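Local coordinates for nitrite oxidoreductase subunit A (PDB 7B04), which belongs to the molybdopterin oxidoreductase family and, as a NarG-like subunit, carries a molybdenum atom, two MD1 molecules and an iron/sulfur cluster, at residues B[974-979]-B[998-1003]; B[587-592]-B[755-760]; B[538-543]-B[843-848]. All coordinates share one frame; numbering follows the deposited sequence.

How the contacts relate
The three contacts lie well apart. Contact 2 is nested inside the long loop that contact 3 closes, and contact 1 follows both, late in the chain. Centre to centre, contacts 1 and 3 are about 35 Å apart, contacts 2 and 3 about 46 Å, and contacts 1 and 2 about 50 Å; no pair touches. The side chain of L1001 in contact 1 is about 9 Å from a bound MD1, that of S541 in contact 3 about 11 Å. Contact 1 pairs two strands, whereas contacts 2 and 3 each join a helix to a loop through one side-chain hydrogen bond.

Contact 1: residues B[974-979]-B[998-1003]; sequences YVYVDA and VSRLML
Y976 is held between R1000 and M1002. The guanidinium of R1000 covers one face of its ring, with centres 3.6 Å apart and planes at 7°, a stacked cation-pi pair. On the opposite face M1002 rests its CG, 4.2 Å from the ring centroid; CG is anti to the backbone N (chi1 -171°) and the chain runs on extended, which puts SD obliquely by the ring, a Met-aromatic contact.

The extended R1000 also meets D978: NE of R1000 donates to OD2 of D978 over 2.8 Å, on the syn lone pair. The carboxylate is nearly coplanar with the guanidinium, so the salt bridge probably helps hold it flat on the tyrosine. Y976, R1000 and D978 are partly exposed, on the solvent side.

The other face is tight and apolar: V975 and V977 pack with L1001 and L1003, V975 CG2 lying 4.1 Å from L1003 CD2. V975, V977 and L1003 also touch I957 of strand 956-959. Between the faces the backbones pair, V975 N giving to L1003 O at 2.7 Å. This antiparallel pair lies in the mixed six-stranded sheet late in the chain, consistent with the double-psi beta-barrel domain of this family.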
loop_
_atom_site.group_PDB
_atom_site.type_symbol
_atom_site.label_atom_id
_atom_site.label_comp_id
_atom_site.label_asym_id
_atom_site.label_seq_id
_atom_site.Cartn_x
_atom_site.Cartn_y
_atom_site.Cartn_z
ATOM N N TYR B 974 10.300 12.137 18.276
ATOM C CA TYR B 974 10.882 10.804 18.321
ATOM C C TYR B 974 10.687 10.208 19.714
ATOM O O TYR B 974 10.803 10.912 20.722
ATOM C CB TYR B 974 12.369 10.868 17.967
ATOM C CG TYR B 974 12.652 11.098 16.495
ATOM C CD1 TYR B 974 12.643 10.040 15.596
ATOM C CD2 TYR B 974 12.937 12.369 16.006
ATOM C CE1 TYR B 974 12.905 10.239 14.253
ATOM C CE2 TYR B 974 13.199 12.576 14.663
ATOM C CZ TYR B 974 13.181 11.507 13.792
ATOM O OH TYR B 974 13.440 11.706 12.454
ATOM N N VAL B 975 10.359 8.914 19.762
ATOM C CA VAL B 975 10.027 8.215 20.999
ATOM C C VAL B 975 10.745 6.866 21.033
ATOM O O VAL B 975 10.905 6.199 20.001
ATOM C CB VAL B 975 8.498 8.045 21.150
ATOM C CG1 VAL B 975 7.813 9.411 21.303
ATOM C CG2 VAL B 975 7.919 7.319 19.947
ATOM N N TYR B 976 11.073 6.415 22.217
ATOM C CA TYR B 976 11.677 5.079 22.318
ATOM C C TYR B 976 10.538 4.102 22.576
ATOM O O TYR B 976 9.598 4.492 23.225
ATOM C CB TYR B 976 12.685 5.087 23.457
ATOM C CG TYR B 976 14.011 5.729 23.152
ATOM C CD1 TYR B 976 14.920 5.125 22.314
ATOM C CD2 TYR B 976 14.379 6.912 23.750
ATOM C CE1 TYR B 976 16.147 5.699 22.056
ATOM C CE2 TYR B 976 15.605 7.495 23.511
ATOM C CZ TYR B 976 16.494 6.885 22.660
ATOM O OH TYR B 976 17.703 7.452 22.419
ATOM N N VAL B 977 10.572 2.924 21.964
ATOM C CA VAL B 977 9.547 1.885 22.254
ATOM C C VAL B 977 10.295 0.783 22.976
ATOM O O VAL B 977 10.990 0.034 22.319
ATOM C CB VAL B 977 8.902 1.335 20.979
ATOM C CG1 VAL B 977 7.395 1.492 20.995
ATOM C CG2 VAL B 977 9.509 1.964 19.745
ATOM N N ASP B 978 10.054 0.643 24.268
ATOM C CA ASP B 978 10.828 -0.320 25.073
ATOM C C ASP B 978 9.876 -1.379 25.611
ATOM O O ASP B 978 8.751 -1.050 25.933
ATOM C CB ASP B 978 11.620 0.412 26.150
ATOM C CG ASP B 978 12.809 1.178 25.611
ATOM O OD1 ASP B 978 12.891 2.374 25.863
ATOM O OD2 ASP B 978 13.638 0.573 24.957
ATOM N N ALA B 979 10.326 -2.623 25.628
ATOM C CA ALA B 979 9.525 -3.730 26.131
ATOM C C ALA B 979 10.301 -4.353 27.287
ATOM O O ALA B 979 11.340 -3.824 27.704
ATOM C CB ALA B 979 9.212 -4.749 25.032
ATOM N N VAL B 998 22.003 -0.287 18.183
ATOM C CA VAL B 998 21.323 -0.795 16.999
ATOM C C VAL B 998 19.961 -1.382 17.362
ATOM O O VAL B 998 19.000 -1.283 16.589
ATOM C CB VAL B 998 22.221 -1.830 16.296
ATOM C CG1 VAL B 998 21.681 -2.176 14.922
ATOM C CG2 VAL B 998 23.651 -1.338 16.219
ATOM N N SER B 999 19.856 -2.016 18.534
ATOM C CA SER B 999 18.657 -2.791 18.860
ATOM C C SER B 999 17.526 -1.922 19.420
ATOM O O SER B 999 16.346 -2.217 19.188
ATOM C CB SER B 999 19.009 -3.926 19.814
ATOM O OG SER B 999 20.196 -4.586 19.383
ATOM N N ARG B 1000 17.834 -0.888 20.213
ATOM C CA ARG B 1000 16.749 -0.110 20.830
ATOM C C ARG B 1000 16.034 0.749 19.783
ATOM O O ARG B 1000 16.683 1.493 19.036
ATOM C CB ARG B 1000 17.294 0.772 21.938
ATOM C CG ARG B 1000 16.250 1.083 22.981
ATOM C CD ARG B 1000 16.616 2.280 23.838
ATOM N NE ARG B 1000 15.489 2.715 24.661
ATOM C CZ ARG B 1000 15.513 3.766 25.477
ATOM N NH1 ARG B 1000 16.612 4.506 25.598
ATOM N NH2 ARG B 1000 14.433 4.075 26.182
ATOM N N LEU B 1001 14.696 0.654 19.733
ATOM C CA LEU B 1001 13.918 1.304 18.678
ATOM C C LEU B 1001 13.561 2.734 19.086
ATOM O O LEU B 1001 13.050 2.977 20.187
ATOM C CB LEU B 1001 12.671 0.487 18.287
ATOM C CG LEU B 1001 11.589 1.167 17.422
ATOM C CD1 LEU B 1001 12.196 1.556 16.073
ATOM C CD2 LEU B 1001 10.347 0.252 17.166
ATOM N N MET B 1002 13.791 3.662 18.161
ATOM C CA MET B 1002 13.511 5.088 18.297
ATOM C C MET B 1002 12.876 5.536 16.991
ATOM O O MET B 1002 13.562 5.633 15.966
ATOM C CB MET B 1002 14.772 5.901 18.563
ATOM C CG MET B 1002 14.461 7.336 18.928
ATOM S SD MET B 1002 15.886 8.305 19.455
ATOM C CE MET B 1002 16.748 8.419 17.897
ATOM N N LEU B 1003 11.559 5.694 17.005
ATOM C CA LEU B 1003 10.812 6.171 15.854
ATOM C C LEU B 1003 9.960 7.373 16.246
ATOM O O LEU B 1003 9.799 7.701 17.426
ATOM C CB LEU B 1003 9.974 5.037 15.264
ATOM C CG LEU B 1003 8.629 4.714 15.908
ATOM C CD1 LEU B 1003 7.969 3.629 15.081
ATOM C CD2 LEU B 1003 8.763 4.285 17.366
#

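Contact 2: residues B[587-592]-B[755-760]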
loop_
_atom_site.group_PDB
_atom_site.type_symbol
_atom_site.label_atom_id
_atom_site.label_comp_id
_atom_site.label_asym_id
_atom_site.label_seq_id
_atom_site.Cartn_x
_atom_site.Cartn_y
_atom_site.Cartn_z
ATOM N N GLU B 587 9.243 -36.565 -4.475
ATOM C CA GLU B 587 9.658 -37.588 -5.422
ATOM C C GLU B 587 10.849 -38.350 -4.856
ATOM O O GLU B 587 11.697 -37.778 -4.165
ATOM C CB GLU B 587 10.022 -36.952 -6.764
ATOM C CG GLU B 587 9.765 -37.833 -7.974
ATOM C CD GLU B 587 10.660 -37.480 -9.146
ATOM O OE1 GLU B 587 11.889 -37.381 -8.947
ATOM O OE2 GLU B 587 10.137 -37.293 -10.264
ATOM N N ASP B 588 10.904 -39.650 -5.136
ATOM C CA ASP B 588 11.994 -40.467 -4.617
ATOM C C ASP B 588 13.319 -39.983 -5.193
ATOM O O ASP B 588 13.540 -40.042 -6.406
ATOM C CB ASP B 588 11.762 -41.942 -4.944
ATOM C CG ASP B 588 12.659 -42.866 -4.137
ATOM O OD1 ASP B 588 13.600 -42.367 -3.485
ATOM O OD2 ASP B 588 12.425 -44.090 -4.142
ATOM N N VAL B 589 14.197 -39.496 -4.311
ATOM C CA VAL B 589 15.478 -38.950 -4.749
ATOM C C VAL B 589 16.318 -40.025 -5.418
ATOM O O VAL B 589 16.976 -39.777 -6.437
ATOM C CB VAL B 589 16.211 -38.317 -3.554
ATOM C CG1 VAL B 589 17.613 -37.918 -3.946
ATOM C CG2 VAL B 589 15.441 -37.122 -3.057
ATOM N N PHE B 590 16.292 -41.237 -4.877
ATOM C CA PHE B 590 17.087 -42.333 -5.400
ATOM C C PHE B 590 16.359 -43.057 -6.522
ATOM O O PHE B 590 16.954 -43.917 -7.181
ATOM C CB PHE B 590 17.456 -43.292 -4.265
ATOM C CG PHE B 590 18.470 -42.732 -3.307
ATOM C CD1 PHE B 590 19.796 -43.128 -3.365
ATOM C CD2 PHE B 590 18.100 -41.787 -2.365
ATOM C CE1 PHE B 590 20.724 -42.613 -2.475
ATOM C CE2 PHE B 590 19.025 -41.267 -1.475
ATOM C CZ PHE B 590 20.339 -41.681 -1.533
ATOM N N LYS B 591 15.083 -42.732 -6.748
ATOM C CA LYS B 591 14.306 -43.291 -7.857
ATOM C C LYS B 591 13.547 -42.185 -8.587
ATOM O O LYS B 591 12.313 -42.136 -8.557
ATOM C CB LYS B 591 13.340 -44.354 -7.342
ATOM C CG LYS B 591 13.960 -45.708 -7.045
ATOM C CD LYS B 591 13.091 -46.445 -6.033
ATOM C CE LYS B 591 13.190 -47.939 -6.186
ATOM N NZ LYS B 591 13.484 -48.303 -7.588
ATOM N N PRO B 592 14.260 -41.239 -9.209
ATOM C CA PRO B 592 13.588 -40.169 -9.957
ATOM C C PRO B 592 13.219 -40.620 -11.363
ATOM O O PRO B 592 13.890 -41.451 -11.984
ATOM C CB PRO B 592 14.653 -39.067 -10.006
ATOM C CG PRO B 592 15.904 -39.845 -10.171
ATOM C CD PRO B 592 15.732 -41.126 -9.353
ATOM N N GLU B 755 22.111 -34.429 -10.464
ATOM C CA GLU B 755 21.600 -33.776 -11.661
ATOM C C GLU B 755 20.348 -34.458 -12.198
ATOM O O GLU B 755 19.565 -33.814 -12.905
ATOM C CB GLU B 755 22.698 -33.713 -12.723
ATOM C CG GLU B 755 23.480 -32.405 -12.669
ATOM C CD GLU B 755 24.500 -32.262 -13.779
ATOM O OE1 GLU B 755 25.355 -33.160 -13.927
ATOM O OE2 GLU B 755 24.448 -31.245 -14.502
ATOM N N ASP B 756 20.148 -35.742 -11.889
ATOM C CA ASP B 756 18.935 -36.429 -12.326
ATOM C C ASP B 756 17.698 -35.838 -11.661
ATOM O O ASP B 756 16.643 -35.720 -12.295
ATOM C CB ASP B 756 19.044 -37.925 -12.042
ATOM C CG ASP B 756 20.193 -38.574 -12.790
ATOM O OD1 ASP B 756 20.684 -37.965 -13.763
ATOM O OD2 ASP B 756 20.599 -39.693 -12.409
ATOM N N ASN B 757 17.804 -35.468 -10.383
ATOM C CA ASN B 757 16.673 -34.875 -9.682
ATOM C C ASN B 757 16.343 -33.486 -10.211
ATOM O O ASN B 757 15.238 -32.990 -9.968
ATOM C CB ASN B 757 16.952 -34.823 -8.178
ATOM C CG ASN B 757 16.502 -36.080 -7.458
ATOM O OD1 ASN B 757 15.338 -36.210 -7.077
ATOM N ND2 ASN B 757 17.422 -37.020 -7.279
ATOM N N TRP B 758 17.287 -32.834 -10.890
ATOM C CA TRP B 758 17.088 -31.519 -11.489
ATOM C C TRP B 758 17.310 -31.553 -13.000
ATOM O O TRP B 758 17.682 -30.544 -13.599
ATOM C CB TRP B 758 18.006 -30.488 -10.834
ATOM C CG TRP B 758 17.768 -30.367 -9.369
ATOM C CD1 TRP B 758 18.425 -31.029 -8.378
ATOM C CD2 TRP B 758 16.793 -29.541 -8.725
ATOM N NE1 TRP B 758 17.924 -30.664 -7.151
ATOM C CE2 TRP B 758 16.920 -29.752 -7.337
ATOM C CE3 TRP B 758 15.825 -28.643 -9.185
ATOM C CZ2 TRP B 758 16.118 -29.097 -6.407
ATOM C CZ3 TRP B 758 15.029 -27.994 -8.259
ATOM C CH2 TRP B 758 15.181 -28.224 -6.886
ATOM N N LYS B 759 17.083 -32.712 -13.624
ATOM C CA LYS B 759 17.409 -32.889 -15.038
ATOM C C LYS B 759 16.652 -31.902 -15.920
ATOM O O LYS B 759 17.254 -31.165 -16.709
ATOM C CB LYS B 759 17.108 -34.327 -15.466
ATOM C CG LYS B 759 17.362 -34.600 -16.940
ATOM C CD LYS B 759 18.789 -34.245 -17.326
ATOM C CE LYS B 759 19.786 -35.164 -16.641
ATOM N NZ LYS B 759 21.189 -34.820 -16.993
ATOM N N PHE B 760 15.326 -31.873 -15.798
ATOM C CA PHE B 760 14.531 -31.007 -16.658
ATOM C C PHE B 760 14.680 -29.536 -16.294
ATOM O O PHE B 760 14.462 -28.673 -17.151
ATOM C CB PHE B 760 13.067 -31.442 -16.610
ATOM C CG PHE B 760 12.856 -32.874 -17.005
ATOM C CD1 PHE B 760 12.888 -33.248 -18.337
ATOM C CD2 PHE B 760 12.642 -33.849 -16.045
ATOM C CE1 PHE B 760 12.703 -34.566 -18.704
ATOM C CE2 PHE B 760 12.456 -35.169 -16.408
ATOM C CZ PHE B 760 12.487 -35.528 -17.740
#
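N757 hydrogen-bonds to the backbone of V589 in a small, buried contact between the end of helix 753-757 and the loop that follows helix 582-585. One side-chain amide does most of the work: only 181 Å² is buried between the two segments, and N757 contributes more of it than any other residue.

The amide nitrogen ND2 of N757 donates to V589 O over 2.9 Å, with the N-H pointing at the oxygen at 161°. The acceptor lies close to the amide plane, and the donor arrives in the carbonyl plane on a lone pair, so the bond is well formed at both ends. ND2 also gives to R753 O, one helical turn earlier, which ties the amide to its own helix, and the two carbonyl acceptors favour this orientation of the amide. The V589 side chain crosses that of N757 at about a right angle. Its CG1, anti to the backbone N (chi1 172°), lies 3.5 Å from ND2, while N757 OD1 looks at V589 CA from 3.6 Å.

Beside this bond the contact is looser: P592 sets CG 4.1 Å from CB of D756, an apolar touch.

The loop holds its own shape just behind the acceptor. D588 OD1 accepts from F590 N, 3.2 Å away, forming an Asx turn around V589, and the same carboxylate is in a salt bridge with R608.

Helix 238-254 runs past both partners: V589 packs on its N244 and I248, N757 touches its C245, and R241 NE donates to N757 O. W758, at the N-cap of helix 759-762, touches C245 too and packs on L738, A739 and A742 of helix 734-749.

Contact 3: residues B[538-543]-B[843-848]; sequences MNRSYY and NFIVHR
R540 meets I845 first with its CB, which stands 3.9 Å from both CG1 and CD1 of the isoleucine. The chain leaves CB with CG anti to the carbonyl carbon and then bends at chi3 (64°), a turn that lays the rest of the arginine obliquely across the isoleucine branch. R540 NE comes within 3.8 Å of I845 CG1, and CZ is about as near, so the guanidinium meets the methylene at a slant.

At the tip, NH2 of R540 passes CG1 of I845 and donates to N843 O over 3.1 Å. The oxygen lies almost in the guanidinium plane, but the nitrogen stands 61° out of the carbonyl plane and the N-H is bent to 142°, so the bond is tilted. The other terminal nitrogen, NH1, donates to E842 O. Two successive carbonyls of the loop thus take up the two ends of a buried guanidinium.

R540 belongs to helix 535-541, which lies in the connection between the neighbouring parallel strands 521-525 and 558-561. That connection is a beta-alpha-beta crossover in a five-stranded parallel sheet of Rossmann-like order, and segment 843-848 packs against it from 300 residues further on.

I845 is the apolar half of the contact, pointing at the helix. Its CD1 sits 3.5 Å from R540 O, while CG2, anti to the backbone N, turns to the next residue and comes within 3.8 Å of S541 CA. Helix 481-488 holds the backbone of I845: Y485 OH accepts from its N and H488 NE2 bonds to its O. S541 in turn touches F359 of helix 355-368.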
loop_
_atom_site.group_PDB
_atom_site.type_symbol
_atom_site.label_atom_id
_atom_site.label_comp_id
_atom_site.label_asym_id
_atom_site.label_seq_id
_atom_site.Cartn_x
_atom_site.Cartn_y
_atom_site.Cartn_z
ATOM N N MET B 538 -9.916 -18.230 20.229
ATOM C CA MET B 538 -10.660 -17.217 19.487
ATOM C C MET B 538 -11.251 -17.787 18.202
ATOM O O MET B 538 -12.420 -17.548 17.887
ATOM C CB MET B 538 -9.740 -16.038 19.170
ATOM C CG MET B 538 -9.827 -14.896 20.157
ATOM S SD MET B 538 -8.361 -13.849 20.002
ATOM C CE MET B 538 -8.987 -12.245 20.465
ATOM N N ASN B 539 -10.463 -18.559 17.452
ATOM C CA ASN B 539 -10.973 -19.114 16.204
ATOM C C ASN B 539 -12.084 -20.116 16.474
ATOM O O ASN B 539 -13.091 -20.150 15.757
ATOM C CB ASN B 539 -9.837 -19.753 15.412
ATOM C CG ASN B 539 -8.728 -18.775 15.110
ATOM O OD1 ASN B 539 -7.602 -18.957 15.548
ATOM N ND2 ASN B 539 -9.047 -17.725 14.364
ATOM N N ARG B 540 -11.918 -20.942 17.508
ATOM C CA ARG B 540 -13.010 -21.802 17.941
ATOM C C ARG B 540 -14.216 -20.966 18.346
ATOM O O ARG B 540 -15.363 -21.331 18.061
ATOM C CB ARG B 540 -12.553 -22.689 19.096
ATOM C CG ARG B 540 -11.505 -23.714 18.709
ATOM C CD ARG B 540 -10.907 -24.365 19.941
ATOM N NE ARG B 540 -11.906 -25.127 20.685
ATOM C CZ ARG B 540 -11.723 -25.595 21.914
ATOM N NH1 ARG B 540 -10.577 -25.380 22.545
ATOM N NH2 ARG B 540 -12.688 -26.278 22.515
ATOM N N SER B 541 -13.972 -19.836 19.016
ATOM C CA SER B 541 -15.057 -18.937 19.390
ATOM C C SER B 541 -15.774 -18.376 18.166
ATOM O O SER B 541 -16.965 -18.058 18.237
ATOM C CB SER B 541 -14.507 -17.805 20.259
ATOM O OG SER B 541 -15.483 -16.811 20.508
ATOM N N TYR B 542 -15.066 -18.239 17.043
ATOM C CA TYR B 542 -15.626 -17.630 15.843
ATOM C C TYR B 542 -16.608 -18.527 15.093
ATOM O O TYR B 542 -17.227 -18.058 14.131
ATOM C CB TYR B 542 -14.491 -17.209 14.906
ATOM C CG TYR B 542 -13.634 -16.100 15.472
ATOM C CD1 TYR B 542 -14.137 -15.239 16.437
ATOM C CD2 TYR B 542 -12.324 -15.917 15.049
ATOM C CE1 TYR B 542 -13.363 -14.224 16.962
ATOM C CE2 TYR B 542 -11.541 -14.902 15.569
ATOM C CZ TYR B 542 -12.067 -14.059 16.526
ATOM O OH TYR B 542 -11.300 -13.047 17.050
ATOM N N TYR B 543 -16.775 -19.787 15.497
ATOM C CA TYR B 543 -17.781 -20.652 14.891
ATOM C C TYR B 543 -19.050 -20.783 15.722
ATOM O O TYR B 543 -20.086 -21.179 15.177
ATOM C CB TYR B 543 -17.223 -22.060 14.633
ATOM C CG TYR B 543 -16.426 -22.216 13.351
ATOM C CD1 TYR B 543 -15.496 -21.263 12.962
ATOM C CD2 TYR B 543 -16.617 -23.316 12.521
ATOM C CE1 TYR B 543 -14.767 -21.406 11.791
ATOM C CE2 TYR B 543 -15.897 -23.465 11.346
ATOM C CZ TYR B 543 -14.976 -22.504 10.986
ATOM O OH TYR B 543 -14.254 -22.637 9.824
ATOM N N ASN B 843 -10.718 -27.557 27.143
ATOM C CA ASN B 843 -11.681 -28.458 26.516
ATOM C C ASN B 843 -12.919 -27.700 26.053
ATOM O O ASN B 843 -13.449 -27.963 24.966
ATOM C CB ASN B 843 -12.061 -29.585 27.479
ATOM C CG ASN B 843 -12.537 -29.073 28.824
ATOM O OD1 ASN B 843 -12.663 -27.868 29.038
ATOM N ND2 ASN B 843 -12.808 -29.994 29.742
ATOM N N PHE B 844 -13.389 -26.757 26.860
ATOM C CA PHE B 844 -14.452 -25.848 26.465
ATOM C C PHE B 844 -13.865 -24.627 25.768
ATOM O O PHE B 844 -12.698 -24.276 25.953
ATOM C CB PHE B 844 -15.263 -25.395 27.680
ATOM C CG PHE B 844 -16.208 -26.433 28.205
ATOM C CD1 PHE B 844 -17.450 -26.613 27.621
ATOM C CD2 PHE B 844 -15.861 -27.219 29.289
ATOM C CE1 PHE B 844 -18.326 -27.562 28.104
ATOM C CE2 PHE B 844 -16.733 -28.170 29.778
ATOM C CZ PHE B 844 -17.966 -28.342 29.184
ATOM N N ILE B 845 -14.696 -23.974 24.958
ATOM C CA ILE B 845 -14.324 -22.692 24.367
ATOM C C ILE B 845 -14.458 -21.650 25.474
ATOM O O ILE B 845 -15.557 -21.188 25.786
ATOM C CB ILE B 845 -15.180 -22.348 23.146
ATOM C CG1 ILE B 845 -14.946 -23.377 22.037
ATOM C CG2 ILE B 845 -14.856 -20.950 22.644
ATOM C CD1 ILE B 845 -15.926 -23.279 20.891
ATOM N N VAL B 846 -13.332 -21.289 26.079
ATOM C CA VAL B 846 -13.297 -20.395 27.227
ATOM C C VAL B 846 -12.454 -19.179 26.871
ATOM O O VAL B 846 -11.581 -19.239 25.998
ATOM C CB VAL B 846 -12.741 -21.119 28.477
ATOM C CG1 VAL B 846 -11.260 -21.438 28.301
ATOM C CG2 VAL B 846 -12.986 -20.308 29.745
ATOM N N HIS B 847 -12.725 -18.064 27.545
ATOM C CA HIS B 847 -11.900 -16.873 27.408
ATOM C C HIS B 847 -10.716 -16.962 28.360
ATOM O O HIS B 847 -10.878 -17.304 29.536
ATOM C CB HIS B 847 -12.702 -15.605 27.693
ATOM C CG HIS B 847 -11.870 -14.361 27.689
ATOM N ND1 HIS B 847 -11.226 -13.893 28.814
ATOM C CD2 HIS B 847 -11.558 -13.502 26.692
ATOM C CE1 HIS B 847 -10.562 -12.792 28.513
ATOM N NE2 HIS B 847 -10.747 -12.532 27.231
ATOM N N ARG B 848 -9.529 -16.658 27.847
ATOM C CA ARG B 848 -8.316 -16.656 28.648
ATOM C C ARG B 848 -7.521 -15.396 28.351
ATOM O O ARG B 848 -7.459 -14.947 27.203
ATOM C CB ARG B 848 -7.454 -17.896 28.366
ATOM C CG ARG B 848 -8.104 -19.211 28.758
ATOM C CD ARG B 848 -7.152 -20.376 28.552
ATOM N NE ARG B 848 -6.018 -20.322 29.470
ATOM C CZ ARG B 848 -5.023 -21.202 29.483
ATOM N NH1 ARG B 848 -4.035 -21.073 30.357
ATOM N NH2 ARG B 848 -5.014 -22.210 28.621
#